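Local coordinates for UPF0230 protein TM1468 (Thermotoga maritima, PDB 1VPV) that binds long-chain fatty acids such as palmitate and may take part in lipid transport or fatty acid metabolism, at residues D235-A249 with G285-K299. Sequence-based numbering, arbitrary orientation.
Sequences DTPEGSKLRVIGVHA and GPGTVGFGIEVLERK. With PLM (palmitic acid), chain D.
R243 lies alongside E294, both side chains running the same way, and presents the edge of its guanidinium: NE and NH2 each stand 2.8 Å from E294 OE1. The guanidinium and carboxylate planes are turned 60° apart; NH2 meets the syn lone pair of OE1, whereas NE comes from above the carboxylate plane. A bend at chi3 (-64°) turns the guanidinium edge toward E294 OE1, while L296 CD1 packs on R243 CG at 3.7 Å. A leucine in place of R243 would probably leave the buried E294 carboxylate without this two-pronged grip, and E146, a further salt-bridge partner of R243, without this arginine. On the opposite sheet face, I293 CD1 touches V244 CG2 and sits over the centre of the F291 ring, 3.7 Å above its plane. The strands pair antiparallel until a classic beta bulge, where L296 and E297 both face K241, with K241 O accepting from L296 N at 2.9 Å. Beyond it, R298 NH1 reaches D235 O at 2.7 Å and bridges weakly to D235 OD2, which also pairs with K171. At G290 a side chain would crowd the palmitate tail, whose terminal CG lies 3.5 Å from G292 N, with V247 alongside. Strands 241-248 and 289-295 are neighbours within a six-stranded mixed sheet, flanked by edge strand 267-275 and strand 170-176, with helix 138-149 packed on the R243, I245 and E294 face.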
loop_
_atom_site.group_PDB
_atom_site.type_symbol
_atom_site.label_atom_id
_atom_site.label_comp_id
_atom_site.label_asym_id
_atom_site.label_seq_id
_atom_site.Cartn_x
_atom_site.Cartn_y
_atom_site.Cartn_z
ATOM N N ASP A 235 6.005 3.375 -19.286
ATOM C CA ASP A 235 7.419 2.979 -19.071
ATOM C C ASP A 235 7.713 1.477 -19.046
ATOM O O ASP A 235 8.854 1.083 -18.788
ATOM C CB ASP A 235 7.977 3.613 -17.786
ATOM C CG ASP A 235 7.488 2.914 -16.520
ATOM O OD1 ASP A 235 6.321 2.442 -16.506
ATOM O OD2 ASP A 235 8.279 2.848 -15.539
ATOM N N THR A 236 6.710 0.653 -19.333
ATOM C CA THR A 236 6.813 -0.803 -19.216
ATOM C C THR A 236 6.097 -1.415 -20.424
ATOM O O THR A 236 4.875 -1.516 -20.443
ATOM C CB THR A 236 6.188 -1.279 -17.871
ATOM O OG1 THR A 236 6.787 -0.550 -16.791
ATOM C CG2 THR A 236 6.410 -2.784 -17.618
ATOM N N PRO A 237 6.864 -1.800 -21.463
ATOM C CA PRO A 237 6.215 -2.264 -22.719
ATOM C C PRO A 237 5.265 -3.444 -22.550
ATOM O O PRO A 237 5.477 -4.271 -21.698
ATOM C CB PRO A 237 7.397 -2.668 -23.629
ATOM C CG PRO A 237 8.658 -2.056 -22.978
ATOM C CD PRO A 237 8.340 -1.825 -21.508
ATOM N N GLU A 238 4.235 -3.521 -23.374
ATOM C CA GLU A 238 3.340 -4.669 -23.353
ATOM C C GLU A 238 4.126 -5.995 -23.467
ATOM O O GLU A 238 5.124 -6.093 -24.175
ATOM C CB GLU A 238 2.238 -4.540 -24.435
ATOM C CG GLU A 238 1.676 -5.912 -24.931
ATOM C CD GLU A 238 0.315 -5.844 -25.641
ATOM O OE1 GLU A 238 -0.394 -4.805 -25.526
ATOM O OE2 GLU A 238 -0.033 -6.859 -26.297
ATOM N N GLY A 239 3.672 -7.006 -22.740
ATOM C CA GLY A 239 4.357 -8.292 -22.690
ATOM C C GLY A 239 5.498 -8.375 -21.680
ATOM O O GLY A 239 6.256 -9.331 -21.698
ATOM N N SER A 240 5.652 -7.370 -20.820
ATOM C CA SER A 240 6.634 -7.445 -19.730
ATOM C C SER A 240 6.174 -8.433 -18.630
ATOM O O SER A 240 5.004 -8.735 -18.490
ATOM C CB SER A 240 6.901 -6.040 -19.151
ATOM O OG SER A 240 7.500 -5.193 -20.133
ATOM N N LYS A 241 7.124 -8.951 -17.873
ATOM C CA LYS A 241 6.833 -9.859 -16.771
ATOM C C LYS A 241 6.500 -9.059 -15.525
ATOM O O LYS A 241 7.314 -8.245 -15.084
ATOM C CB LYS A 241 8.051 -10.717 -16.458
ATOM C CG LYS A 241 8.039 -12.150 -16.971
ATOM C CD LYS A 241 8.894 -13.024 -16.007
ATOM C CE LYS A 241 9.290 -14.333 -16.594
ATOM N NZ LYS A 241 10.131 -14.067 -17.779
ATOM N N LEU A 242 5.344 -9.328 -14.926
ATOM C CA LEU A 242 4.894 -8.573 -13.781
ATOM C C LEU A 242 4.483 -9.479 -12.625
ATOM O O LEU A 242 4.060 -10.604 -12.848
ATOM C CB LEU A 242 3.656 -7.774 -14.166
ATOM C CG LEU A 242 3.628 -6.781 -15.314
ATOM C CD1 LEU A 242 2.295 -6.068 -15.259
ATOM C CD2 LEU A 242 4.798 -5.771 -15.221
ATOM N N ARG A 243 4.583 -8.977 -11.398
ATOM C CA ARG A 243 3.795 -9.528 -10.274
ATOM C C ARG A 243 2.892 -8.406 -9.747
ATOM O O ARG A 243 3.255 -7.244 -9.818
ATOM C CB ARG A 243 4.680 -10.089 -9.170
ATOM C CG ARG A 243 5.503 -11.284 -9.602
ATOM C CD ARG A 243 6.103 -12.058 -8.417
ATOM N NE ARG A 243 7.049 -11.223 -7.671
ATOM C CZ ARG A 243 7.925 -11.678 -6.768
ATOM N NH1 ARG A 243 7.992 -12.957 -6.490
ATOM N NH2 ARG A 243 8.760 -10.840 -6.145
ATOM N N VAL A 244 1.734 -8.759 -9.209
ATOM C CA VAL A 244 0.646 -7.796 -8.980
ATOM C C VAL A 244 -0.164 -8.093 -7.710
ATOM O O VAL A 244 -0.498 -9.248 -7.424
ATOM C CB VAL A 244 -0.363 -7.846 -10.156
ATOM C CG1 VAL A 244 -1.422 -6.776 -10.020
ATOM C CG2 VAL A 244 0.358 -7.683 -11.470
ATOM N N ILE A 245 -0.487 -7.041 -6.968
ATOM C CA ILE A 245 -1.525 -7.093 -5.958
ATOM C C ILE A 245 -2.653 -6.200 -6.444
ATOM O O ILE A 245 -2.472 -5.021 -6.577
ATOM C CB ILE A 245 -1.009 -6.598 -4.597
ATOM C CG1 ILE A 245 0.176 -7.460 -4.155
ATOM C CG2 ILE A 245 -2.115 -6.645 -3.516
ATOM C CD1 ILE A 245 0.737 -7.053 -2.779
ATOM N N GLY A 246 -3.809 -6.779 -6.748
ATOM C CA GLY A 246 -5.012 -6.005 -7.002
ATOM C C GLY A 246 -5.596 -5.521 -5.686
ATOM O O GLY A 246 -5.754 -6.317 -4.727
ATOM N N VAL A 247 -5.885 -4.218 -5.606
ATOM C CA VAL A 247 -6.484 -3.656 -4.393
ATOM C C VAL A 247 -7.834 -3.060 -4.664
ATOM O O VAL A 247 -8.140 -2.628 -5.775
ATOM C CB VAL A 247 -5.602 -2.590 -3.688
ATOM C CG1 VAL A 247 -4.286 -3.212 -3.226
ATOM C CG2 VAL A 247 -5.366 -1.419 -4.607
ATOM N N HIS A 248 -8.650 -3.045 -3.620
ATOM C CA HIS A 248 -9.979 -2.521 -3.731
ATOM C C HIS A 248 -10.505 -2.125 -2.360
ATOM O O HIS A 248 -10.193 -2.753 -1.366
ATOM C CB HIS A 248 -10.876 -3.585 -4.363
ATOM C CG HIS A 248 -11.193 -4.726 -3.446
ATOM N ND1 HIS A 248 -12.367 -4.793 -2.719
ATOM C CD2 HIS A 248 -10.479 -5.831 -3.117
ATOM C CE1 HIS A 248 -12.363 -5.896 -1.991
ATOM N NE2 HIS A 248 -11.221 -6.534 -2.205
ATOM N N ALA A 249 -11.315 -1.081 -2.337
ATOM C CA ALA A 249 -12.073 -0.693 -1.166
ATOM C C ALA A 249 -13.493 -1.173 -1.368
ATOM O O ALA A 249 -14.339 -0.465 -1.916
ATOM C CB ALA A 249 -12.033 0.837 -0.983
ATOM N N GLY A 285 -12.036 6.418 -0.581
ATOM C CA GLY A 285 -13.480 6.250 -0.670
ATOM C C GLY A 285 -13.854 4.853 -1.165
ATOM O O GLY A 285 -13.111 4.236 -1.938
ATOM N N PRO A 286 -15.013 4.352 -0.738
ATOM C CA PRO A 286 -15.432 3.023 -1.148
ATOM C C PRO A 286 -15.663 3.021 -2.640
ATOM O O PRO A 286 -15.983 4.077 -3.193
ATOM C CB PRO A 286 -16.775 2.810 -0.418
ATOM C CG PRO A 286 -16.858 3.882 0.610
ATOM C CD PRO A 286 -15.996 5.008 0.140
ATOM N N GLY A 287 -15.496 1.845 -3.265
ATOM C CA GLY A 287 -15.602 1.693 -4.712
ATOM C C GLY A 287 -14.243 1.651 -5.398
ATOM O O GLY A 287 -14.124 1.091 -6.467
ATOM N N THR A 288 -13.215 2.197 -4.753
ATOM C CA THR A 288 -11.893 2.354 -5.353
ATOM C C THR A 288 -11.256 1.027 -5.827
ATOM O O THR A 288 -11.411 -0.007 -5.193
ATOM C CB THR A 288 -10.967 3.065 -4.354
ATOM O OG1 THR A 288 -11.489 4.382 -4.084
ATOM C CG2 THR A 288 -9.491 3.166 -4.877
ATOM N N VAL A 289 -10.538 1.085 -6.949
ATOM C CA VAL A 289 -9.892 -0.080 -7.549
ATOM C C VAL A 289 -8.493 0.301 -8.065
ATOM O O VAL A 289 -8.298 1.349 -8.697
ATOM C CB VAL A 289 -10.772 -0.653 -8.712
ATOM C CG1 VAL A 289 -9.976 -1.532 -9.668
ATOM C CG2 VAL A 289 -11.902 -1.426 -8.149
ATOM N N GLY A 290 -7.509 -0.539 -7.796
ATOM C CA GLY A 290 -6.175 -0.219 -8.246
ATOM C C GLY A 290 -5.292 -1.428 -8.279
ATOM O O GLY A 290 -5.734 -2.546 -7.943
ATOM N N PHE A 291 -4.038 -1.222 -8.684
ATOM C CA PHE A 291 -3.056 -2.248 -8.455
ATOM C C PHE A 291 -1.697 -1.731 -8.072
ATOM O O PHE A 291 -1.304 -0.627 -8.463
ATOM C CB PHE A 291 -2.983 -3.256 -9.610
ATOM C CG PHE A 291 -2.973 -2.672 -11.007
ATOM C CD1 PHE A 291 -2.417 -1.449 -11.306
ATOM C CD2 PHE A 291 -3.449 -3.439 -12.054
ATOM C CE1 PHE A 291 -2.421 -0.982 -12.604
ATOM C CE2 PHE A 291 -3.456 -2.961 -13.350
ATOM C CZ PHE A 291 -2.940 -1.750 -13.629
ATOM N N GLY A 292 -1.010 -2.531 -7.248
ATOM C CA GLY A 292 0.420 -2.393 -7.009
ATOM C C GLY A 292 1.068 -3.331 -7.997
ATOM O O GLY A 292 0.673 -4.490 -8.082
ATOM N N ILE A 293 2.051 -2.838 -8.744
ATOM C CA ILE A 293 2.713 -3.604 -9.765
ATOM C C ILE A 293 4.208 -3.698 -9.472
ATOM O O ILE A 293 4.820 -2.695 -9.117
ATOM C CB ILE A 293 2.564 -2.915 -11.155
ATOM C CG1 ILE A 293 1.089 -2.761 -11.563
ATOM C CG2 ILE A 293 3.352 -3.636 -12.192
ATOM C CD1 ILE A 293 0.420 -3.985 -12.012
ATOM N N GLU A 294 4.772 -4.908 -9.628
ATOM C CA GLU A 294 6.217 -5.168 -9.659
ATOM C C GLU A 294 6.624 -5.626 -11.046
ATOM O O GLU A 294 6.187 -6.673 -11.530
ATOM C CB GLU A 294 6.639 -6.259 -8.664
ATOM C CG GLU A 294 8.146 -6.681 -8.804
ATOM C CD GLU A 294 8.530 -7.950 -8.015
ATOM O OE1 GLU A 294 7.629 -8.539 -7.357
ATOM O OE2 GLU A 294 9.732 -8.368 -8.052
ATOM N N VAL A 295 7.507 -4.864 -11.667
ATOM C CA VAL A 295 8.093 -5.269 -12.941
ATOM C C VAL A 295 9.308 -6.170 -12.643
ATOM O O VAL A 295 10.259 -5.753 -11.985
ATOM C CB VAL A 295 8.530 -4.037 -13.773
ATOM C CG1 VAL A 295 9.024 -4.433 -15.160
ATOM C CG2 VAL A 295 7.382 -3.050 -13.892
ATOM N N LEU A 296 9.244 -7.408 -13.108
ATOM C CA LEU A 296 10.373 -8.339 -13.038
ATOM C C LEU A 296 11.308 -8.217 -14.224
ATOM O O LEU A 296 12.504 -8.379 -14.088
ATOM C CB LEU A 296 9.857 -9.770 -12.996
ATOM C CG LEU A 296 8.879 -10.066 -11.870
ATOM C CD1 LEU A 296 8.202 -11.393 -12.111
ATOM C CD2 LEU A 296 9.629 -10.086 -10.562
ATOM N N GLU A 297 10.747 -7.953 -15.390
ATOM C CA GLU A 297 11.498 -7.943 -16.646
ATOM C C GLU A 297 10.705 -7.100 -17.620
ATOM O O GLU A 297 9.519 -7.366 -17.824
ATOM C CB GLU A 297 11.625 -9.372 -17.190
ATOM C CG GLU A 297 12.618 -9.532 -18.323
ATOM C CD GLU A 297 12.812 -10.994 -18.794
ATOM O OE1 GLU A 297 12.390 -11.961 -18.110
ATOM O OE2 GLU A 297 13.423 -11.179 -19.863
ATOM N N ARG A 298 11.312 -6.062 -18.184
ATOM C CA ARG A 298 10.646 -5.304 -19.252
ATOM C C ARG A 298 11.012 -5.975 -20.562
ATOM O O ARG A 298 12.157 -6.347 -20.754
ATOM C CB ARG A 298 11.049 -3.826 -19.293
ATOM C CG ARG A 298 11.391 -3.231 -17.981
ATOM C CD ARG A 298 11.069 -1.741 -17.864
ATOM N NE ARG A 298 11.287 -1.349 -16.460
ATOM C CZ ARG A 298 10.546 -0.496 -15.758
ATOM N NH1 ARG A 298 9.501 0.119 -16.296
ATOM N NH2 ARG A 298 10.853 -0.259 -14.495
ATOM N N LYS A 299 10.038 -6.149 -21.450
ATOM C CA LYS A 299 10.310 -6.704 -22.765
ATOM C C LYS A 299 11.339 -5.816 -23.459
ATOM O O LYS A 299 11.173 -4.602 -23.506
ATOM C CB LYS A 299 9.021 -6.798 -23.602
ATOM C CG LYS A 299 9.244 -7.254 -25.057
ATOM C CD LYS A 299 7.978 -7.164 -25.918
ATOM C CE LYS A 299 7.045 -8.346 -25.693
ATOM N NZ LYS A 299 7.571 -9.600 -26.294
HETATM C C1 PLM D . -1.685 9.175 8.219
HETATM O O1 PLM D . -0.503 9.381 8.623
HETATM O O2 PLM D . -2.688 9.719 8.783
HETATM C C2 PLM D . -1.876 8.234 7.052
HETATM C C3 PLM D . -2.134 8.993 5.767
HETATM C C4 PLM D . -2.465 8.020 4.643
HETATM C C5 PLM D . -2.791 8.812 3.381
HETATM C C6 PLM D . -3.139 7.918 2.219
HETATM C C7 PLM D . -3.400 8.696 0.938
HETATM C C8 PLM D . -4.133 7.837 -0.087
HETATM C C9 PLM D . -3.209 6.825 -0.730
HETATM C CA PLM D . -3.943 5.908 -1.688
HETATM C CB PLM D . -2.962 5.013 -2.429
HETATM C CC PLM D . -3.709 3.902 -3.162
HETATM C CD PLM D . -2.778 3.066 -4.065
HETATM C CE PLM D . -3.466 1.832 -4.619
HETATM C CF PLM D . -2.621 1.103 -5.652
HETATM C CG PLM D . -1.608 0.147 -5.016
#